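PDB 4HYZ: uncharacterized protein from Ruminococcus gnavus, which is of unknown function but belongs to the DUF3887 family of the NTF2 clan and, made with a predicted lipoprotein signal, is probably exported and membrane-anchored. Local coordinates for residues E9-K13 with E14-K18. Sequence-based numbering, arbitrary orientation. Where two conformers were deposited one is given.
Sequences EGFDK and ETVRK. With SO4 (sulfate ion), chain K; SO4 (sulfate ion), chain M.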
ATOM      1  N   GLU A   9       0.697  10.057  10.388  1.00 36.42           N
ATOM      2  CA  GLU A   9       0.977  10.142  11.834  1.00 36.66           C
ATOM      3  C   GLU A   9      -0.133  10.932  12.514  1.00 39.86           C
ATOM      4  O   GLU A   9      -0.628  11.895  11.934  1.00 40.89           O
ATOM      5  CB  GLU A   9       2.336  10.830  12.078  1.00 39.72           C
ATOM      6  N   GLY A  10      -0.511  10.539  13.731  1.00 35.39           N
ATOM      7  CA  GLY A  10      -1.537  11.224  14.511  1.00 33.76           C
ATOM      8  C   GLY A  10      -2.919  10.627  14.359  1.00 37.68           C
ATOM      9  O   GLY A  10      -3.824  11.008  15.085  1.00 40.74           O
ATOM     10  N   PHE A  11      -3.110   9.740  13.377  1.00 32.00           N
ATOM     11  CA  PHE A  11      -4.380   9.047  13.178  1.00 30.30           C
ATOM     12  C   PHE A  11      -4.253   7.594  13.645  1.00 36.06           C
ATOM     13  O   PHE A  11      -3.166   7.025  13.582  1.00 35.29           O
ATOM     14  CB  PHE A  11      -4.795   9.056  11.692  1.00 30.34           C
ATOM     15  CG  PHE A  11      -5.189  10.388  11.127  1.00 30.12           C
ATOM     16  CD1 PHE A  11      -4.235  11.220  10.536  1.00 29.80           C
ATOM     17  CD2 PHE A  11      -6.522  10.803  11.139  1.00 30.93           C
ATOM     18  CE1 PHE A  11      -4.596  12.454  10.000  1.00 30.66           C
ATOM     19  CE2 PHE A  11      -6.883  12.056  10.613  1.00 32.72           C
ATOM     20  CZ  PHE A  11      -5.919  12.870  10.038  1.00 30.07           C
ATOM     21  N   ASP A  12      -5.349   6.967  14.086  1.00 34.11           N
ATOM     22  CA  ASP A  12      -5.222   5.543  14.404  1.00 33.41           C
ATOM     23  C   ASP A  12      -6.434   4.833  13.862  1.00 34.00           C
ATOM     24  O   ASP A  12      -7.507   5.421  13.770  1.00 32.57           O
ATOM     25  CB  ASP A  12      -4.945   5.263  15.884  1.00 37.37           C
ATOM     26  CG  ASP A  12      -6.140   5.370  16.741  1.00 50.40           C
ATOM     27  OD1 ASP A  12      -6.437   6.493  17.181  1.00 57.31           O
ATOM     28  OD2 ASP A  12      -6.815   4.334  16.940  1.00 49.21           O
ATOM     29  N   LYS A  13      -6.247   3.586  13.447  1.00 31.82           N
ATOM     30  CA  LYS A  13      -7.262   2.800  12.732  1.00 31.15           C
ATOM     31  C   LYS A  13      -8.596   2.684  13.473  1.00 35.23           C
ATOM     32  O   LYS A  13      -9.630   2.956  12.882  1.00 35.74           O
ATOM     33  CB  LYS A  13      -6.741   1.402  12.395  1.00 33.22           C
ATOM     34  CG  LYS A  13      -5.645   1.397  11.339  1.00 34.35           C
ATOM     35  CD  LYS A  13      -5.216  -0.029  11.074  1.00 43.28           C
ATOM     36  CE  LYS A  13      -3.832  -0.143  10.476  1.00 57.46           C
ATOM     37  NZ  LYS A  13      -3.377  -1.574  10.378  1.00 69.79           N
ATOM     38  N   GLU A  14      -8.561   2.280  14.734  1.00 32.17           N
ATOM     39  CA  GLU A  14      -9.726   2.084  15.587  1.00 34.23           C
ATOM     40  C   GLU A  14     -10.551   3.385  15.699  1.00 37.30           C
ATOM     41  O   GLU A  14     -11.755   3.329  15.516  1.00 37.17           O
ATOM     42  CB  GLU A  14      -9.239   1.588  16.972  1.00 37.91           C
ATOM     43  CG  GLU A  14     -10.297   0.998  17.888  1.00 59.71           C
ATOM     44  CD  GLU A  14      -9.863   0.743  19.330  1.00101.81           C
ATOM     45  OE1 GLU A  14      -8.771   1.209  19.735  1.00104.09           O
ATOM     46  OE2 GLU A  14     -10.656   0.120  20.072  1.00104.46           O
ATOM     47  N   THR A  15      -9.909   4.547  15.934  1.00 33.54           N
ATOM     48  CA  THR A  15     -10.583   5.848  16.033  1.00 32.38           C
ATOM     49  C   THR A  15     -11.242   6.188  14.696  1.00 34.98           C
ATOM     50  O   THR A  15     -12.377   6.655  14.675  1.00 33.58           O
ATOM     51  CB  THR A  15      -9.573   6.931  16.436  1.00 33.53           C
ATOM     52  OG1 THR A  15      -9.026   6.536  17.668  1.00 34.56           O
ATOM     53  CG2 THR A  15     -10.203   8.320  16.618  1.00 31.52           C
ATOM     54  N   VAL A  16     -10.515   5.967  13.594  1.00 29.22           N
ATOM     55  CA  VAL A  16     -11.011   6.293  12.264  1.00 27.63           C
ATOM     56  C   VAL A  16     -12.191   5.394  11.911  1.00 31.98           C
ATOM     57  O   VAL A  16     -13.198   5.931  11.460  1.00 32.24           O
ATOM     58  CB  VAL A  16      -9.899   6.238  11.198  1.00 28.90           C
ATOM     59  CG1 VAL A  16     -10.478   6.340   9.764  1.00 26.75           C
ATOM     60  CG2 VAL A  16      -8.889   7.356  11.461  1.00 27.32           C
ATOM     61  N   ARG A  17     -12.084   4.065  12.138  1.00 28.89           N
ATOM     62  CA  ARG A  17     -13.170   3.127  11.846  0.50 30.38           C
ATOM     63  C   ARG A  17     -14.416   3.502  12.657  1.00 34.04           C
ATOM     64  O   ARG A  17     -15.494   3.560  12.103  1.00 35.54           O
ATOM     65  CB  ARG A  17     -12.746   1.667  12.127  0.50 33.83           C
ATOM     66  CG  ARG A  17     -13.861   0.623  11.886  0.50 41.17           C
ATOM     67  CD  ARG A  17     -13.433  -0.800  12.217  0.50 45.43           C
ATOM     68  NE  ARG A  17     -14.581  -1.697  12.433  0.50 48.90           N
ATOM     69  CZ  ARG A  17     -15.039  -2.062  13.629  0.50 58.47           C
ATOM     70  NH1 ARG A  17     -14.476  -1.595  14.733  0.50 44.72           N
ATOM     71  NH2 ARG A  17     -16.088  -2.873  13.726  0.50 45.13           N
ATOM     72  N   LYS A  18     -14.255   3.784  13.962  1.00 31.71           N
ATOM     73  CA  LYS A  18     -15.342   4.121  14.854  1.00 32.34           C
ATOM     74  C   LYS A  18     -16.051   5.409  14.385  1.00 36.69           C
ATOM     75  O   LYS A  18     -17.296   5.410  14.311  1.00 37.61           O
ATOM     76  CB  LYS A  18     -14.870   4.205  16.316  1.00 36.03           C
ATOM     77  CG  LYS A  18     -15.999   4.468  17.309  1.00 48.91           C
ATOM     78  CD  LYS A  18     -15.476   4.703  18.722  1.00 63.73           C
ATOM     79  CE  LYS A  18     -16.583   4.772  19.765  1.00 65.54           C
ATOM     80  NZ  LYS A  18     -17.138   6.150  19.915  1.00 65.64           N
TER
HETATM   81  S   SO4 K 201      -4.303  -1.766   6.382  1.00 71.74           S
HETATM   82  O1  SO4 K 201      -4.687  -2.239   7.713  1.00 67.79           O
HETATM   83  O2  SO4 K 201      -3.529  -2.827   5.721  1.00 76.09           O
HETATM   84  O3  SO4 K 201      -5.503  -1.446   5.567  1.00 71.20           O
HETATM   85  O4  SO4 K 201      -3.476  -0.521   6.453  1.00 75.43           O
HETATM   86  S   SO4 M 203      -3.214  -3.795  13.724  1.00 96.81           S
HETATM   87  O1  SO4 M 203      -4.346  -3.567  12.802  1.00 95.91           O
HETATM   88  O2  SO4 M 203      -3.628  -3.536  15.100  1.00 99.03           O
HETATM   89  O3  SO4 M 203      -2.811  -5.194  13.603  1.00 95.94           O
HETATM   90  O4  SO4 M 203      -2.085  -2.892  13.419  1.00 96.72           O
HETATM   91  O   HOH W   1      -5.910   1.396  16.273  1.00 48.69           O
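The N-cap of helix 13-28 is formed by Asp12, whose carboxylate reaches forward to the first turn and takes hold of Thr15 through both oxygens. Thr15 OG1 donates to Asp12 OD1 at 2.6 Å, meeting it on the syn side and 22° out of the carboxylate plane. The backbone N of Thr15 reaches Asp12 OD2 at 3.3 Å; this longer capping bond is fairly straight at the hydrogen but arrives from above the plane. Asp12 CG sits between its own backbone N and carbonyl carbon (chi1 78°), which swings the carboxylate toward the helix start, and the Asp12 and Thr15 side chains cross at about a right angle. A water donates to Asp12 OD2 and accepts from Glu14 N at 3.2 Å, bringing a second amide of the first turn into the cap. The acid's negative charge would probably be favoured here by the helix dipole. Regular helical bonding begins at once, with Val16 N donating to Asp12 O at 3.1 Å and Arg17 N to Lys13 O at 2.8 Å.

In the NTF2-like fold this helix lies across an antiparallel sheet, and the buried Phe11 and Val16 face that sheet. Val16 approaches the Phe11 ring obliquely, CG2 coming within 4.2 Å of CD2, joining the incoming loop to the first turn; Val16 also touches Tyr73 and Val86, while Phe11 rests on Glu105 and Met107. Lys13 leaves in another direction. Its chain, extended beyond CG, carries NZ to two sulfate ions, probably from the crystallisation liquor; NZ lies 3.0 Å from O1 of the chain K sulfate and 3.3 Å from O1 of the chain M sulfate. Sulfate is also held by the second subunit, through its Lys13 NZ and through Tyr73 OH, Arg17 NH1 and Cys71 N of that subunit, and Lys13 packs on Cys71 of the same neighbour.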